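PDB 4WV3: anthranilate-CoA ligase from Stigmatella aurantiaca, which belongs to the AMP-binding enzyme family of the ANL clan, pairing a large N-terminal region with a smaller C-terminal domain. Local coordinates for residues L204-S209 and P260-N265; D210-L215 and G225-F230. One frame throughout, in Å; residues are numbered along the deposited sequence.

Interaction 1: residues L204-S209 and P260-N265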
# COMPACT_ATOMS: atom_id res chain seq x y z
N LEU A 204 -8.58 -6.45 -12.44
CA LEU A 204 -8.04 -5.25 -13.07
C LEU A 204 -7.95 -5.43 -14.58
O LEU A 204 -8.22 -4.50 -15.34
CB LEU A 204 -6.67 -4.91 -12.49
CG LEU A 204 -6.04 -3.63 -13.05
CD1 LEU A 204 -6.92 -2.43 -12.75
CD2 LEU A 204 -4.64 -3.43 -12.49
N GLY A 205 -7.56 -6.63 -15.00
CA GLY A 205 -7.46 -6.93 -16.42
C GLY A 205 -6.12 -6.54 -17.02
O GLY A 205 -6.06 -6.09 -18.16
N LEU A 206 -5.06 -6.70 -16.24
CA LEU A 206 -3.71 -6.42 -16.72
C LEU A 206 -3.33 -7.33 -17.88
O LEU A 206 -3.60 -8.53 -17.86
CB LEU A 206 -2.68 -6.58 -15.59
CG LEU A 206 -2.39 -5.34 -14.75
CD1 LEU A 206 -1.27 -5.62 -13.76
CD2 LEU A 206 -2.05 -4.16 -15.64
N ARG A 207 -2.71 -6.74 -18.90
CA ARG A 207 -2.27 -7.49 -20.07
C ARG A 207 -0.85 -7.12 -20.47
O ARG A 207 -0.26 -6.19 -19.91
CB ARG A 207 -3.25 -7.28 -21.23
CG ARG A 207 -3.57 -5.82 -21.52
CD ARG A 207 -4.98 -5.67 -22.06
NE ARG A 207 -5.30 -4.28 -22.40
CZ ARG A 207 -6.52 -3.84 -22.66
NH1 ARG A 207 -7.56 -4.66 -22.61
NH2 ARG A 207 -6.71 -2.56 -22.96
N GLU A 208 -0.30 -7.84 -21.44
CA GLU A 208 1.09 -7.68 -21.85
C GLU A 208 1.38 -6.29 -22.44
O GLU A 208 2.49 -5.78 -22.32
CB GLU A 208 1.47 -8.78 -22.85
CG GLU A 208 2.92 -8.76 -23.30
CD GLU A 208 3.12 -7.99 -24.60
OE1 GLU A 208 2.11 -7.74 -25.29
OE2 GLU A 208 4.27 -7.64 -24.92
N SER A 209 0.37 -5.68 -23.06
CA SER A 209 0.54 -4.37 -23.69
C SER A 209 0.50 -3.23 -22.67
O SER A 209 0.79 -2.08 -23.01
CB SER A 209 -0.53 -4.16 -24.76
OG SER A 209 -1.83 -4.25 -24.20
N PRO A 260 2.66 5.49 -18.96
CA PRO A 260 2.08 4.24 -18.47
C PRO A 260 0.59 4.17 -18.79
O PRO A 260 -0.02 5.20 -19.07
CB PRO A 260 2.28 4.34 -16.96
CG PRO A 260 2.21 5.80 -16.68
CD PRO A 260 2.84 6.47 -17.87
N THR A 261 0.02 2.97 -18.77
CA THR A 261 -1.39 2.79 -19.07
C THR A 261 -2.21 2.59 -17.80
O THR A 261 -3.43 2.79 -17.79
CB THR A 261 -1.63 1.60 -20.02
OG1 THR A 261 -1.09 0.41 -19.43
CG2 THR A 261 -0.95 1.85 -21.36
N ILE A 262 -1.53 2.21 -16.72
CA ILE A 262 -2.18 1.99 -15.44
C ILE A 262 -1.50 2.84 -14.36
O ILE A 262 -0.28 2.87 -14.27
CB ILE A 262 -2.11 0.51 -15.01
CG1 ILE A 262 -2.56 -0.40 -16.16
CG2 ILE A 262 -2.94 0.26 -13.77
CD1 ILE A 262 -4.01 -0.22 -16.56
N PHE A 263 -2.31 3.53 -13.56
CA PHE A 263 -1.77 4.41 -12.52
C PHE A 263 -2.34 4.08 -11.15
O PHE A 263 -3.56 4.07 -10.96
CB PHE A 263 -2.03 5.87 -12.87
CG PHE A 263 -1.50 6.85 -11.86
CD1 PHE A 263 -0.15 6.86 -11.54
CD2 PHE A 263 -2.34 7.76 -11.24
CE1 PHE A 263 0.35 7.75 -10.61
CE2 PHE A 263 -1.84 8.65 -10.31
CZ PHE A 263 -0.50 8.65 -9.99
N TYR A 264 -1.46 3.81 -10.19
CA TYR A 264 -1.87 3.51 -8.82
C TYR A 264 -1.56 4.69 -7.91
O TYR A 264 -0.50 5.32 -8.03
CB TYR A 264 -1.15 2.27 -8.29
CG TYR A 264 -1.31 1.02 -9.12
CD1 TYR A 264 -0.57 0.83 -10.28
CD2 TYR A 264 -2.17 0.00 -8.71
CE1 TYR A 264 -0.71 -0.32 -11.03
CE2 TYR A 264 -2.31 -1.15 -9.46
CZ TYR A 264 -1.58 -1.31 -10.62
OH TYR A 264 -1.72 -2.46 -11.36
N ASN A 265 -2.47 4.98 -6.99
CA ASN A 265 -2.27 6.05 -6.02
C ASN A 265 -3.26 5.93 -4.86
O ASN A 265 -4.13 5.07 -4.87
CB ASN A 265 -2.40 7.42 -6.69
CG ASN A 265 -1.65 8.51 -5.94
OD1 ASN A 265 -1.34 8.37 -4.76
ND2 ASN A 265 -1.37 9.61 -6.63
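The hydroxyl oxygen of Tyr264 meets the methyl groups of two leucines from the 204-209 segment, which approach the tyrosine from the opposite direction. Leu204 CD2 lies 3.3 Å from Tyr264 OH and 4.2 Å from Tyr264 CZ, so one branch of the leucine meets the hydroxyl-bearing end of the ring obliquely. Leu206 adds a second methyl, with its CD1 4.0 Å from Tyr264 OH. The other branch of Leu206 turns to Ile262, where CD2 comes within 3.8 Å of Ile262 CG1 and the two side chains meet at a slant. With Leu204 CG anti to the backbone N (chi1 -178°), CD2 also comes within 4.3 Å of Ile262 CG2. Each leucine therefore touches both the isoleucine and the tyrosine, and all four residues are buried.

Ile262 and Tyr264 lie two residues apart on strand 262-265, one of the parallel strands in the mixed sheet of the AMP-binding region, and pack on the same face of it. Their neighbours on strand 289-292 extend the apolar layer: Leu289 beside Ile262, and Val291 beside both Leu204 and Tyr264. Phe263, between them, packs instead against Val251 and Ile255 of helix 248-258.

The chain that brings in the leucines is leaving helix 191-204. Gly205 is the first residue to abandon helical backbone angles, with a positive phi of 86°, and a backbone hydrogen bond ties Leu206 back to Gly200 in that helix. No hydrogen bond crosses between the two segments themselves, but Asp210 joins them indirectly: its OD2 accepts the backbone N-H of Arg207, while its OD1 is hydrogen-bonded to OG1 of Thr261.

Interaction 2: residues D210-L215 and G225-F230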
# COMPACT_ATOMS: atom_id res chain seq x y z
N ASP A 210 0.15 -3.55 -21.43
CA ASP A 210 0.03 -2.53 -20.39
C ASP A 210 1.38 -2.06 -19.85
O ASP A 210 2.41 -2.70 -20.07
CB ASP A 210 -0.82 -3.05 -19.22
CG ASP A 210 -2.31 -2.90 -19.47
OD1 ASP A 210 -2.71 -1.89 -20.09
OD2 ASP A 210 -3.07 -3.80 -19.05
N ARG A 211 1.36 -0.92 -19.17
CA ARG A 211 2.53 -0.39 -18.49
C ARG A 211 2.09 0.28 -17.19
O ARG A 211 1.35 1.26 -17.22
CB ARG A 211 3.27 0.61 -19.38
CG ARG A 211 4.42 1.32 -18.69
CD ARG A 211 5.22 2.14 -19.68
NE ARG A 211 5.75 1.31 -20.75
CZ ARG A 211 6.39 1.78 -21.82
NH1 ARG A 211 6.57 3.08 -21.97
NH2 ARG A 211 6.85 0.94 -22.74
N THR A 212 2.54 -0.26 -16.07
CA THR A 212 2.09 0.22 -14.76
C THR A 212 2.97 1.33 -14.19
O THR A 212 4.16 1.42 -14.50
CB THR A 212 2.02 -0.92 -13.73
OG1 THR A 212 3.31 -1.53 -13.61
CG2 THR A 212 1.00 -1.97 -14.16
N PHE A 213 2.36 2.17 -13.37
CA PHE A 213 3.09 3.18 -12.61
C PHE A 213 2.36 3.48 -11.31
O PHE A 213 1.24 3.98 -11.32
CB PHE A 213 3.26 4.46 -13.43
CG PHE A 213 3.78 5.63 -12.63
CD1 PHE A 213 4.91 5.50 -11.85
CD2 PHE A 213 3.13 6.85 -12.67
CE1 PHE A 213 5.38 6.57 -11.11
CE2 PHE A 213 3.59 7.93 -11.94
CZ PHE A 213 4.73 7.79 -11.15
N ALA A 214 3.00 3.15 -10.20
CA ALA A 214 2.41 3.37 -8.89
C ALA A 214 3.20 4.41 -8.11
O ALA A 214 4.43 4.35 -8.05
CB ALA A 214 2.35 2.08 -8.10
N LEU A 215 2.50 5.37 -7.51
CA LEU A 215 3.13 6.32 -6.61
C LEU A 215 3.50 5.58 -5.33
O LEU A 215 4.45 5.95 -4.64
CB LEU A 215 2.19 7.49 -6.32
CG LEU A 215 2.78 8.62 -5.47
CD1 LEU A 215 4.08 9.11 -6.08
CD2 LEU A 215 1.79 9.76 -5.33
N GLY A 225 2.84 -5.37 -5.60
CA GLY A 225 2.04 -6.15 -6.52
C GLY A 225 1.70 -5.36 -7.77
O GLY A 225 2.06 -5.75 -8.88
N GLY A 226 1.01 -4.24 -7.58
CA GLY A 226 0.50 -3.45 -8.69
C GLY A 226 1.53 -2.91 -9.66
O GLY A 226 1.24 -2.74 -10.84
N ASN A 227 2.74 -2.63 -9.17
CA ASN A 227 3.75 -1.99 -10.00
C ASN A 227 4.99 -2.85 -10.24
O ASN A 227 6.05 -2.34 -10.60
CB ASN A 227 4.17 -0.65 -9.38
CG ASN A 227 4.74 0.32 -10.40
OD1 ASN A 227 4.52 0.18 -11.61
ND2 ASN A 227 5.49 1.31 -9.92
N LEU A 228 4.85 -4.16 -10.06
CA LEU A 228 5.97 -5.07 -10.27
C LEU A 228 5.52 -6.51 -10.47
O LEU A 228 5.64 -7.07 -11.56
CB LEU A 228 6.96 -4.99 -9.10
CG LEU A 228 8.44 -5.07 -9.46
CD1 LEU A 228 9.29 -5.24 -8.21
CD2 LEU A 228 8.70 -6.19 -10.46
N ILE A 229 5.00 -7.12 -9.41
CA ILE A 229 4.59 -8.51 -9.44
C ILE A 229 3.46 -8.76 -10.43
O ILE A 229 3.52 -9.70 -11.24
CB ILE A 229 4.15 -9.00 -8.04
CG1 ILE A 229 5.26 -8.74 -7.02
CG2 ILE A 229 3.78 -10.47 -8.08
CD1 ILE A 229 6.58 -9.40 -7.37
N PHE A 230 2.43 -7.92 -10.39
CA PHE A 230 1.27 -8.09 -11.26
C PHE A 230 1.57 -7.85 -12.75
O PHE A 230 1.21 -8.67 -13.59
CB PHE A 230 0.08 -7.23 -10.80
CG PHE A 230 -0.40 -7.52 -9.39
CD1 PHE A 230 0.11 -8.59 -8.67
CD2 PHE A 230 -1.36 -6.72 -8.80
CE1 PHE A 230 -0.33 -8.86 -7.39
CE2 PHE A 230 -1.81 -6.98 -7.52
CZ PHE A 230 -1.29 -8.05 -6.81
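This is a buried strand-to-helix packing contact in the AMP-binding region, where helix 221-234 lies on a face of the mixed sheet against strand 211-214. The axes of the two short segments approach to 7.2 Å, and their chain directions differ by 139°. Thr212 and Asn227 are closest in the backbone, with their CA atoms 5.5 Å apart.

Thr212 and Ala214 both point their CB atoms at the helix. The methyl CG2 of Thr212 rests 3.4 Å from the carbonyl oxygen of Gly226, and Ala214 CB touches Asn227 CB at 3.5 Å. Asn227, with CG anti to its backbone N (chi1 -156°), reaches across to the strand and lays its amide group beside the backbone between Thr212 and Ala214, CG standing 3.3 Å from Ala214 N.

The helix has a wider pi-type turn here, in which Phe230 N donates to Gly225 O at 2.7 Å. Gly225 C and Gly226 N lie against one face of the Phe230 ring, toward its rim, and the ring also meets His324 edge-to-face. Strand 211-214, helix 221-234 and the neighbouring parallel strand 237-239 together form a beta-alpha-beta crossover.

How the interactions relate
Interactions 1 and 2 lie side by side, their centres about 7 Å apart, and interaction 2 is nested along the chain inside the loop closed by interaction 1. Strands 211-214 and 262-265 are parallel neighbours in one sheet, joined by probable hydrogen bonds from Thr261 N to Arg211 O (2.7 Å) and from Phe213 N to Ile262 O (2.9 Å). On the face packed by helix 221-234, Tyr264 bridges the two contacts: its OH packs 3.0 Å from Gly226 O, and its side chain also touches Thr212 and Ala214. The Tyr264 side chain and Gly226 are each about 8 Å from the bound 5'-O-[(S)-[(2-aminobenzoyl)oxy](hydroxy)phosphoryl]adenosine, which puts this shared packing near the ligand, without direct contact from either residue.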